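Local coordinates for protein TetR family transcriptional regulator (Streptomyces coelicolor, PDB 7KY1) that probably acts as a DNA-binding transcription factor of the TetR family, recognising regulatory sequences through its helix-turn-helix domain, at residues 31-36 with 59-64. Residues are numbered along the deposited sequence; the frame is centred on the assembly and turned at random.
Sequences RAQILE and VGMTKG
Gln33 and Ile34, on one turn of helix 28-49, receive Val59 and Met61, which flank Gly60 at the turn of the predicted helix-turn-helix motif, between helix 52-59 and helix 63-69. Gly60 follows the first of these helices with positive phi, in a Schellman motif. Thr62 is the N-cap of the second, its OG1 hydrogen-bonded to the backbone N of Ala65.

The side chain of Gln33 runs alongside the Met61 methyl. Its CB lies 3.9 Å from Met61 CE, whereas CG stands farther off. Beyond CG the chain stays extended (chi2 -169°) and lays the amide against the same methyl, with CD 3.8 Å and OE1 3.7 Å from Met61 CE. At the other amide tip, NE2 also passes Met61 CE and approaches Val59 O at 4.1 Å, too far for a hydrogen bond.

Met61 reaches this place fully stretched (chi2 175°, chi3 -172°), crossing Ile34 on the way: its SD rests 3.9 Å from Ile34 CG1. Buried Ile34 also touches Val66 and His69 of helix 63-69. Val59 meets the helix backbone instead, its CG1 methyl set 3.4 Å from Gln33 O.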
loop_
_atom_site.group_PDB
_atom_site.type_symbol
_atom_site.label_atom_id
_atom_site.label_comp_id
_atom_site.label_asym_id
_atom_site.label_seq_id
_atom_site.Cartn_x
_atom_site.Cartn_y
_atom_site.Cartn_z
ATOM N N ARG A 31 20.760 -15.345 -18.244
ATOM C CA ARG A 31 19.779 -15.088 -17.188
ATOM C C ARG A 31 19.402 -13.617 -17.132
ATOM O O ARG A 31 18.220 -13.269 -17.002
ATOM C CB ARG A 31 20.333 -15.525 -15.829
ATOM C CG ARG A 31 20.526 -17.026 -15.654
ATOM C CD ARG A 31 21.382 -17.312 -14.410
ATOM N NE ARG A 31 20.723 -16.843 -13.195
ATOM C CZ ARG A 31 21.315 -16.746 -12.008
ATOM N NH1 ARG A 31 22.593 -17.079 -11.873
ATOM N NH2 ARG A 31 20.630 -16.312 -10.954
ATOM N N ALA A 32 20.397 -12.733 -17.213
ATOM C CA ALA A 32 20.106 -11.302 -17.208
ATOM C C ALA A 32 19.233 -10.894 -18.388
ATOM O O ALA A 32 18.326 -10.072 -18.227
ATOM C CB ALA A 32 21.407 -10.506 -17.202
ATOM N N GLN A 33 19.510 -11.424 -19.588
ATOM C CA GLN A 33 18.672 -11.110 -20.747
ATOM C C GLN A 33 17.219 -11.487 -20.494
ATOM O O GLN A 33 16.295 -10.700 -20.754
ATOM C CB GLN A 33 19.164 -11.857 -21.980
ATOM C CG GLN A 33 20.399 -11.313 -22.636
ATOM C CD GLN A 33 20.606 -11.986 -23.965
ATOM O OE1 GLN A 33 21.456 -12.861 -24.100
ATOM N NE2 GLN A 33 19.795 -11.615 -24.950
ATOM N N ILE A 34 17.005 -12.713 -20.020
ATOM C CA ILE A 34 15.658 -13.199 -19.759
ATOM C C ILE A 34 14.997 -12.371 -18.670
ATOM O O ILE A 34 13.819 -12.014 -18.775
ATOM C CB ILE A 34 15.693 -14.695 -19.405
ATOM C CG1 ILE A 34 16.176 -15.504 -20.615
ATOM C CG2 ILE A 34 14.323 -15.170 -18.925
ATOM C CD1 ILE A 34 16.576 -16.936 -20.253
ATOM N N LEU A 35 15.740 -12.028 -17.615
ATOM C CA LEU A 35 15.121 -11.261 -16.534
ATOM C C LEU A 35 14.743 -9.851 -16.968
ATOM O O LEU A 35 13.751 -9.309 -16.473
ATOM C CB LEU A 35 16.048 -11.215 -15.319
ATOM C CG LEU A 35 16.151 -12.549 -14.570
ATOM C CD1 LEU A 35 17.207 -12.476 -13.495
ATOM C CD2 LEU A 35 14.809 -12.913 -13.954
ATOM N N GLU A 36 15.513 -9.250 -17.874
ATOM C CA GLU A 36 15.164 -7.925 -18.354
ATOM C C GLU A 36 13.887 -7.984 -19.183
ATOM O O GLU A 36 12.984 -7.159 -19.012
ATOM C CB GLU A 36 16.317 -7.339 -19.160
ATOM C CG GLU A 36 15.868 -6.269 -20.142
ATOM C CD GLU A 36 16.960 -5.881 -21.120
ATOM O OE1 GLU A 36 17.165 -6.625 -22.109
ATOM O OE2 GLU A 36 17.598 -4.828 -20.902
ATOM N N VAL A 59 13.601 -11.820 -26.352
ATOM C CA VAL A 59 15.047 -12.009 -26.256
ATOM C C VAL A 59 15.632 -12.730 -27.459
ATOM O O VAL A 59 16.853 -12.949 -27.507
ATOM C CB VAL A 59 15.432 -12.784 -24.976
ATOM C CG1 VAL A 59 15.250 -11.920 -23.762
ATOM C CG2 VAL A 59 14.599 -14.047 -24.848
ATOM N N GLY A 60 14.810 -13.104 -28.438
ATOM C CA GLY A 60 15.315 -13.859 -29.568
ATOM C C GLY A 60 15.789 -15.250 -29.209
ATOM O O GLY A 60 16.753 -15.738 -29.804
ATOM N N MET A 61 15.140 -15.899 -28.241
ATOM C CA MET A 61 15.462 -17.261 -27.845
ATOM C C MET A 61 14.256 -18.165 -28.058
ATOM O O MET A 61 13.114 -17.708 -28.132
ATOM C CB MET A 61 15.872 -17.346 -26.371
ATOM C CG MET A 61 16.991 -16.434 -25.981
ATOM S SD MET A 61 17.309 -16.489 -24.207
ATOM C CE MET A 61 18.489 -15.135 -24.068
ATOM N N THR A 62 14.521 -19.464 -28.134
ATOM C CA THR A 62 13.431 -20.423 -28.161
ATOM C C THR A 62 12.748 -20.489 -26.800
ATOM O O THR A 62 13.313 -20.096 -25.775
ATOM C CB THR A 62 13.953 -21.803 -28.544
ATOM O OG1 THR A 62 14.920 -22.228 -27.571
ATOM C CG2 THR A 62 14.610 -21.752 -29.920
ATOM N N LYS A 63 11.505 -20.983 -26.799
ATOM C CA LYS A 63 10.842 -21.311 -25.539
ATOM C C LYS A 63 11.699 -22.241 -24.693
ATOM O O LYS A 63 11.840 -22.040 -23.480
ATOM C CB LYS A 63 9.481 -21.972 -25.796
ATOM C CG LYS A 63 8.362 -21.024 -26.135
ATOM C CD LYS A 63 7.042 -21.766 -26.326
ATOM C CE LYS A 63 7.135 -22.747 -27.465
ATOM N NZ LYS A 63 5.790 -23.065 -28.026
ATOM N N GLY A 64 12.289 -23.265 -25.322
ATOM C CA GLY A 64 13.064 -24.234 -24.563
ATOM C C GLY A 64 14.270 -23.616 -23.875
ATOM O O GLY A 64 14.644 -24.021 -22.773
#